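Local atomic coordinates of HydG protein (Carboxydothermus hydrogenoformans, PDB entry 4RTB), a protein that probably acts as a radical S-adenosylmethionine lyase with iron-sulfur clusters, making carbon monoxide and cyanide for maturation of the [FeFe]-hydrogenase active site. Residues I96-P101 with A376-V381; F259-V264 with V310-I315. All coordinates share one frame; numbering follows the deposited sequence.

Contact 1: I96-P101 with A376-V381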
ATOM      1  N   ILE A  96      -5.393 -10.572  -5.666  1.00 63.13           N
ATOM      2  CA  ILE A  96      -4.584  -9.889  -4.666  1.00 65.75           C
ATOM      3  C   ILE A  96      -3.114  -9.924  -5.087  1.00 71.89           C
ATOM      4  O   ILE A  96      -2.560 -10.987  -5.377  1.00 76.27           O
ATOM      5  CB  ILE A  96      -4.766 -10.515  -3.265  1.00 67.21           C
ATOM      6  CG1 ILE A  96      -3.810  -9.872  -2.257  1.00 65.12           C
ATOM      7  CG2 ILE A  96      -4.592 -12.033  -3.314  1.00 54.34           C
ATOM      8  CD1 ILE A  96      -4.153  -8.437  -1.931  1.00 67.59           C
ATOM      9  N   VAL A  97      -2.491  -8.752  -5.146  1.00 70.21           N
ATOM     10  CA  VAL A  97      -1.116  -8.652  -5.617  1.00 68.86           C
ATOM     11  C   VAL A  97      -0.139  -8.739  -4.452  1.00 66.66           C
ATOM     12  O   VAL A  97      -0.329  -8.092  -3.421  1.00 66.12           O
ATOM     13  CB  VAL A  97      -0.885  -7.346  -6.389  1.00 67.32           C
ATOM     14  CG1 VAL A  97       0.503  -7.334  -7.001  1.00 72.14           C
ATOM     15  CG2 VAL A  97      -1.945  -7.183  -7.466  1.00 66.78           C
ATOM     16  N   LEU A  98       0.906  -9.544  -4.618  1.00 61.87           N
ATOM     17  CA  LEU A  98       1.878  -9.750  -3.553  1.00 64.72           C
ATOM     18  C   LEU A  98       3.237  -9.136  -3.885  1.00 72.65           C
ATOM     19  O   LEU A  98       3.724  -9.230  -5.018  1.00 71.00           O
ATOM     20  CB  LEU A  98       2.041 -11.243  -3.259  1.00 62.79           C
ATOM     21  CG  LEU A  98       0.773 -12.019  -2.892  1.00 58.78           C
ATOM     22  CD1 LEU A  98       1.137 -13.397  -2.360  1.00 55.27           C
ATOM     23  CD2 LEU A  98      -0.082 -11.257  -1.887  1.00 55.39           C
ATOM     24  N   PHE A  99       3.839  -8.502  -2.884  1.00 69.91           N
ATOM     25  CA  PHE A  99       5.172  -7.935  -3.020  1.00 64.30           C
ATOM     26  C   PHE A  99       5.946  -8.108  -1.722  1.00 65.57           C
ATOM     27  O   PHE A  99       5.365  -8.377  -0.669  1.00 61.86           O
ATOM     28  CB  PHE A  99       5.100  -6.454  -3.396  1.00 69.54           C
ATOM     29  CG  PHE A  99       4.661  -5.562  -2.267  1.00 70.96           C
ATOM     30  CD1 PHE A  99       3.315  -5.405  -1.978  1.00 72.84           C
ATOM     31  CD2 PHE A  99       5.592  -4.874  -1.502  1.00 63.15           C
ATOM     32  CE1 PHE A  99       2.906  -4.585  -0.939  1.00 73.14           C
ATOM     33  CE2 PHE A  99       5.188  -4.053  -0.464  1.00 63.46           C
ATOM     34  CZ  PHE A  99       3.844  -3.909  -0.183  1.00 69.01           C
ATOM     35  N   ALA A 100       7.262  -7.946  -1.805  1.00 70.57           N
ATOM     36  CA  ALA A 100       8.118  -8.011  -0.630  1.00 71.72           C
ATOM     37  C   ALA A 100       8.945  -6.736  -0.506  1.00 77.38           C
ATOM     38  O   ALA A 100       9.552  -6.280  -1.480  1.00 78.40           O
ATOM     39  CB  ALA A 100       9.021  -9.229  -0.693  1.00 65.68           C
ATOM     40  N   PRO A 101       8.957  -6.143   0.695  1.00 80.77           N
ATOM     41  CA  PRO A 101       9.750  -4.938   0.948  1.00 79.04           C
ATOM     42  C   PRO A 101      11.217  -5.264   1.192  1.00 74.20           C
ATOM     43  O   PRO A 101      11.534  -6.137   1.998  1.00 76.76           O
ATOM     44  CB  PRO A 101       9.103  -4.351   2.203  1.00 78.84           C
ATOM     45  CG  PRO A 101       8.537  -5.530   2.911  1.00 77.06           C
ATOM     46  CD  PRO A 101       8.123  -6.512   1.852  1.00 80.73           C
ATOM     47  N   ALA A 376       4.752 -19.499   0.707  1.00 82.95           N
ATOM     48  CA  ALA A 376       3.960 -20.650   0.280  1.00 76.95           C
ATOM     49  C   ALA A 376       2.742 -20.862   1.179  1.00 81.24           C
ATOM     50  O   ALA A 376       1.652 -21.170   0.695  1.00 86.55           O
ATOM     51  CB  ALA A 376       4.820 -21.903   0.254  1.00 69.20           C
ATOM     52  N   GLU A 377       2.935 -20.692   2.483  1.00 79.52           N
ATOM     53  CA  GLU A 377       1.847 -20.824   3.446  1.00 79.75           C
ATOM     54  C   GLU A 377       0.718 -19.838   3.166  1.00 79.16           C
ATOM     55  O   GLU A 377      -0.442 -20.233   3.036  1.00 86.71           O
ATOM     56  CB  GLU A 377       2.366 -20.629   4.873  1.00 88.88           C
ATOM     57  CG  GLU A 377       2.783 -21.921   5.559  1.00103.16           C
ATOM     58  CD  GLU A 377       3.636 -21.686   6.793  1.00115.25           C
ATOM     59  OE1 GLU A 377       3.346 -20.739   7.555  1.00116.42           O
ATOM     60  OE2 GLU A 377       4.604 -22.450   6.993  1.00122.45           O
ATOM     61  N   ILE A 378       1.056 -18.556   3.063  1.00 76.05           N
ATOM     62  CA  ILE A 378       0.037 -17.534   2.872  1.00 74.73           C
ATOM     63  C   ILE A 378      -0.590 -17.643   1.486  1.00 73.19           C
ATOM     64  O   ILE A 378      -1.724 -17.213   1.287  1.00 75.42           O
ATOM     65  CB  ILE A 378       0.604 -16.106   3.087  1.00 75.66           C
ATOM     66  CG1 ILE A 378       0.924 -15.421   1.758  1.00 79.41           C
ATOM     67  CG2 ILE A 378       1.816 -16.134   4.005  1.00 70.60           C
ATOM     68  CD1 ILE A 378       0.015 -14.254   1.447  1.00 79.00           C
ATOM     69  N   VAL A 379       0.137 -18.221   0.533  1.00 71.33           N
ATOM     70  CA  VAL A 379      -0.425 -18.461  -0.793  1.00 69.70           C
ATOM     71  C   VAL A 379      -1.458 -19.575  -0.703  1.00 75.61           C
ATOM     72  O   VAL A 379      -2.520 -19.503  -1.320  1.00 78.63           O
ATOM     73  CB  VAL A 379       0.662 -18.833  -1.824  0.76 66.83           C
ATOM     74  CG1 VAL A 379       0.040 -19.434  -3.074  1.00 64.75           C
ATOM     75  CG2 VAL A 379       1.490 -17.611  -2.178  1.00 66.74           C
ATOM     76  N   GLU A 380      -1.132 -20.599   0.077  1.00 78.40           N
ATOM     77  CA  GLU A 380      -2.060 -21.680   0.383  1.00 76.71           C
ATOM     78  C   GLU A 380      -3.347 -21.118   0.987  1.00 71.35           C
ATOM     79  O   GLU A 380      -4.452 -21.367   0.486  1.00 74.18           O
ATOM     80  CB  GLU A 380      -1.402 -22.669   1.345  1.00 78.90           C
ATOM     81  CG  GLU A 380      -1.736 -24.130   1.122  1.00 79.42           C
ATOM     82  CD  GLU A 380      -0.816 -25.044   1.913  1.00 85.56           C
ATOM     83  OE1 GLU A 380       0.103 -24.526   2.587  1.00 83.76           O
ATOM     84  OE2 GLU A 380      -1.006 -26.277   1.858  1.00 94.72           O
ATOM     85  N   VAL A 381      -3.191 -20.346   2.059  1.00 65.22           N
ATOM     86  CA  VAL A 381      -4.330 -19.738   2.735  1.00 63.37           C
ATOM     87  C   VAL A 381      -5.157 -18.876   1.782  1.00 70.30           C
ATOM     88  O   VAL A 381      -6.382 -18.979   1.758  1.00 74.43           O
ATOM     89  CB  VAL A 381      -3.884 -18.879   3.934  1.00 61.50           C
ATOM     90  CG1 VAL A 381      -5.091 -18.271   4.632  1.00 63.95           C
ATOM     91  CG2 VAL A 381      -3.068 -19.714   4.908  1.00 55.82           C
TER
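Leu98 meets Ile378 and Val379 through a single methyl group. Its CD1 lies 4.1 Å from Ile378 CD1, the two side chains reaching toward each other tip to tip, and 4.2 Å from Val379 CG2. At Leu98, CG stands anti to the carbonyl carbon (chi1 -56°), and the branch extends from the strand to the helix. The backbones stay well apart, with Leu98 CA 9.4 Å from Val379 CA. Around these methyls, Leu375 and Leu382 of the same helix also touch Leu98, while Met344 of strand 343-345 packs on both Leu98 and Ile378. The backbone of strand 95-105 holds Leu98 in position: on one edge Ile96 and Leu98 bond to strand 388-390 through Ser390, and on the other Val97 bonds to Met344. That second pairing joins the first and last strands of the radical SAM barrel, so Leu98 points outward from the barrel wall into the layer of helix 375-384. With only methyl groups meeting and 86 Å² buried, the contact is a small, purely apolar one, joining helix to wall by van der Waals packing, while the directional bonds that hold Leu98 run along the sheet.

Contact 2: F259-V264 with V310-I315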
ATOM      1  N   PHE A 259      -9.909  12.438  10.178  1.00 87.48           N
ATOM      2  CA  PHE A 259      -9.216  13.519   9.498  1.00 88.77           C
ATOM      3  C   PHE A 259      -8.235  13.008   8.445  1.00 85.30           C
ATOM      4  O   PHE A 259      -8.162  13.557   7.348  1.00 82.94           O
ATOM      5  CB  PHE A 259      -8.483  14.398  10.509  1.00 89.95           C
ATOM      6  CG  PHE A 259      -7.940  15.664   9.920  1.00 95.61           C
ATOM      7  CD1 PHE A 259      -8.717  16.808   9.878  1.00102.26           C
ATOM      8  CD2 PHE A 259      -6.658  15.709   9.402  1.00 96.09           C
ATOM      9  CE1 PHE A 259      -8.222  17.976   9.333  1.00106.29           C
ATOM     10  CE2 PHE A 259      -6.162  16.872   8.853  1.00101.72           C
ATOM     11  CZ  PHE A 259      -6.943  18.008   8.821  1.00105.71           C
ATOM     12  N   GLU A 260      -7.477  11.968   8.783  1.00 82.74           N
ATOM     13  CA  GLU A 260      -6.503  11.401   7.855  1.00 82.69           C
ATOM     14  C   GLU A 260      -7.196  10.729   6.667  1.00 79.57           C
ATOM     15  O   GLU A 260      -6.758  10.869   5.520  1.00 76.54           O
ATOM     16  CB  GLU A 260      -5.587  10.404   8.574  1.00 87.35           C
ATOM     17  CG  GLU A 260      -4.157  10.897   8.792  1.00 97.00           C
ATOM     18  CD  GLU A 260      -4.000  11.763  10.033  1.00 98.66           C
ATOM     19  OE1 GLU A 260      -4.087  11.220  11.157  1.00102.08           O
ATOM     20  OE2 GLU A 260      -3.782  12.984   9.885  1.00 93.21           O
ATOM     21  N   LEU A 261      -8.274  10.001   6.953  1.00 75.56           N
ATOM     22  CA  LEU A 261      -9.087   9.380   5.911  1.00 71.65           C
ATOM     23  C   LEU A 261      -9.625  10.421   4.938  1.00 69.61           C
ATOM     24  O   LEU A 261      -9.550  10.247   3.719  1.00 70.28           O
ATOM     25  CB  LEU A 261     -10.249   8.599   6.529  1.00 77.60           C
ATOM     26  CG  LEU A 261     -11.378   8.196   5.576  1.00 71.56           C
ATOM     27  CD1 LEU A 261     -10.870   7.250   4.498  1.00 63.58           C
ATOM     28  CD2 LEU A 261     -12.526   7.568   6.349  1.00 70.68           C
ATOM     29  N   LEU A 262     -10.180  11.494   5.494  1.00 70.59           N
ATOM     30  CA  LEU A 262     -10.608  12.646   4.709  1.00 76.12           C
ATOM     31  C   LEU A 262      -9.466  13.192   3.846  1.00 78.10           C
ATOM     32  O   LEU A 262      -9.631  13.440   2.645  1.00 78.70           O
ATOM     33  CB  LEU A 262     -11.132  13.743   5.637  1.00 79.85           C
ATOM     34  CG  LEU A 262     -12.633  14.005   5.761  1.00 80.86           C
ATOM     35  CD1 LEU A 262     -13.446  12.792   5.355  1.00 73.62           C
ATOM     36  CD2 LEU A 262     -12.959  14.416   7.188  1.00 85.89           C
ATOM     37  N   GLY A 263      -8.307  13.362   4.474  1.00 72.31           N
ATOM     38  CA  GLY A 263      -7.145  13.939   3.823  1.00 72.83           C
ATOM     39  C   GLY A 263      -6.635  13.146   2.637  1.00 71.36           C
ATOM     40  O   GLY A 263      -6.250  13.727   1.623  1.00 71.04           O
ATOM     41  N   VAL A 264      -6.623  11.822   2.762  1.00 68.57           N
ATOM     42  CA  VAL A 264      -6.168  10.971   1.667  1.00 68.93           C
ATOM     43  C   VAL A 264      -7.061  11.125   0.440  1.00 71.99           C
ATOM     44  O   VAL A 264      -6.575  11.334  -0.676  1.00 78.82           O
ATOM     45  CB  VAL A 264      -6.132   9.493   2.081  1.00 71.70           C
ATOM     46  CG1 VAL A 264      -5.889   8.609   0.871  1.00 75.08           C
ATOM     47  CG2 VAL A 264      -5.063   9.269   3.130  1.00 67.27           C
ATOM     48  N   VAL A 310     -10.714   0.943   4.978  1.00 74.99           N
ATOM     49  CA  VAL A 310     -10.411   0.306   3.694  1.00 75.02           C
ATOM     50  C   VAL A 310     -11.670   0.205   2.829  1.00 76.37           C
ATOM     51  O   VAL A 310     -11.591   0.235   1.594  1.00 72.91           O
ATOM     52  CB  VAL A 310      -9.775  -1.103   3.867  1.00 72.57           C
ATOM     53  CG1 VAL A 310      -8.966  -1.170   5.151  1.00 70.03           C
ATOM     54  CG2 VAL A 310     -10.827  -2.205   3.833  1.00 80.39           C
ATOM     55  N   ALA A 311     -12.829   0.114   3.478  1.00 76.67           N
ATOM     56  CA  ALA A 311     -14.095   0.040   2.762  1.00 74.53           C
ATOM     57  C   ALA A 311     -14.395   1.373   2.099  1.00 74.03           C
ATOM     58  O   ALA A 311     -14.644   1.439   0.894  1.00 74.44           O
ATOM     59  CB  ALA A 311     -15.221  -0.352   3.700  1.00 78.74           C
ATOM     60  N   LEU A 312     -14.368   2.434   2.901  1.00 75.50           N
ATOM     61  CA  LEU A 312     -14.614   3.781   2.409  1.00 73.17           C
ATOM     62  C   LEU A 312     -13.618   4.188   1.331  1.00 74.44           C
ATOM     63  O   LEU A 312     -13.982   4.822   0.352  1.00 73.97           O
ATOM     64  CB  LEU A 312     -14.574   4.777   3.563  1.00 68.29           C
ATOM     65  CG  LEU A 312     -15.878   4.852   4.352  1.00 64.64           C
ATOM     66  CD1 LEU A 312     -15.651   5.509   5.695  1.00 65.64           C
ATOM     67  CD2 LEU A 312     -16.919   5.616   3.550  1.00 65.42           C
ATOM     68  N   LEU A 313     -12.358   3.817   1.515  1.00 68.97           N
ATOM     69  CA  LEU A 313     -11.337   4.091   0.515  1.00 69.56           C
ATOM     70  C   LEU A 313     -11.622   3.338  -0.777  1.00 75.67           C
ATOM     71  O   LEU A 313     -11.492   3.899  -1.867  1.00 59.69           O
ATOM     72  CB  LEU A 313      -9.954   3.727   1.050  1.00 68.63           C
ATOM     73  CG  LEU A 313      -9.233   4.846   1.801  1.00 67.90           C
ATOM     74  CD1 LEU A 313      -8.480   4.284   2.985  1.00 64.26           C
ATOM     75  CD2 LEU A 313      -8.285   5.584   0.868  1.00 68.00           C
ATOM     76  N   ARG A 314     -12.019   2.074  -0.659  1.00 79.25           N
ATOM     77  CA  ARG A 314     -12.349   1.290  -1.845  1.00 77.77           C
ATOM     78  C   ARG A 314     -13.545   1.873  -2.600  1.00 79.44           C
ATOM     79  O   ARG A 314     -13.543   1.925  -3.831  1.00 78.01           O
ATOM     80  CB  ARG A 314     -12.630  -0.169  -1.476  1.00 73.20           C
ATOM     81  CG  ARG A 314     -13.192  -1.014  -2.621  1.00 60.10           C
ATOM     82  CD  ARG A 314     -12.115  -1.555  -3.565  1.00 90.50           C
ATOM     83  NE  ARG A 314     -11.399  -0.508  -4.289  1.00 90.47           N
ATOM     84  CZ  ARG A 314     -10.088  -0.307  -4.207  1.00 85.71           C
ATOM     85  NH1 ARG A 314      -9.342  -1.089  -3.440  1.00 83.26           N
ATOM     86  NH2 ARG A 314      -9.523   0.671  -4.899  1.00 87.05           N
ATOM     87  N   ILE A 315     -14.558   2.322  -1.866  1.00 79.05           N
ATOM     88  CA  ILE A 315     -15.777   2.813  -2.500  1.00 76.96           C
ATOM     89  C   ILE A 315     -15.599   4.240  -3.032  1.00 77.92           C
ATOM     90  O   ILE A 315     -16.260   4.635  -3.991  1.00 77.53           O
ATOM     91  CB  ILE A 315     -16.992   2.735  -1.523  1.00 87.61           C
ATOM     92  CG1 ILE A 315     -18.319   2.934  -2.267  1.00 96.61           C
ATOM     93  CG2 ILE A 315     -16.844   3.717  -0.374  1.00 83.31           C
ATOM     94  CD1 ILE A 315     -18.899   4.340  -2.169  1.00 98.22           C
TER
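Leu261 and Val264 pack against Leu312 and Leu313 where two neighbouring outer helices of the radical SAM (beta/alpha) barrel run side by side. Helix 257-275 follows strand 246-249 and helix 303-316 follows the adjacent strand 281-283; their segments run nearly parallel, at 17°, their short axes approaching to 11.0 Å. That spacing is bridged by branched side chains alone. Just before the touching residues, Glu260 is turned to another part of the fold, its OE2 taking hydrogen bonds from Ser210 OG and Tyr211 N, next to the S-adenosylmethionine-binding Glu209. Leu261 then makes the larger part of this helix's share. Its CG is swung away from the backbone N (chi1 165°), and the two methyls part to serve two residues. CD2 approaches Leu312 CD1 at 3.8 Å, the side chains crossing at about a right angle, whereas CD1 lies 4.0 Å from Leu313 CG as the two leucines slide past each other in opposite directions. Phe69 of helix 62-70 touches both Leu261 and Leu312, placing the N-terminal helices over this side of the pair. Leu262 turns to N-terminal helices too, touching Val29 and Thr32 of helix 23-39 and Leu62 of helix 62-70. One turn beyond Leu261 comes Val264, whose side chain is about 11 Å from the bound S-adenosylmethionine and touches Ala250 as well. Val264 crosses the end of Leu313 roughly at right angles, its CG1 resting 3.9 Å from Leu313 CD2.

How the contacts relate
From the N terminus, the chain first lays down four helices between residues 23 and 91, then enters the barrel at strand 95-105, where contact 1 opens. It runs round the barrel to helix 257-275, and contact 2 closes a short loop, its nearest ends 46 residues apart, when helix 303-316 arrives. Only after the last barrel strand, 343-345, does helix 375-384 close contact 1, whose nearest ends are 275 residues apart, so contact 2 is nested within it. Their centres lie 25 Å apart, on opposite sides of the chain's centre, and they do not touch. Contact 1 ties a late helix to the first strand; contact 2 joins two consecutive barrel helices.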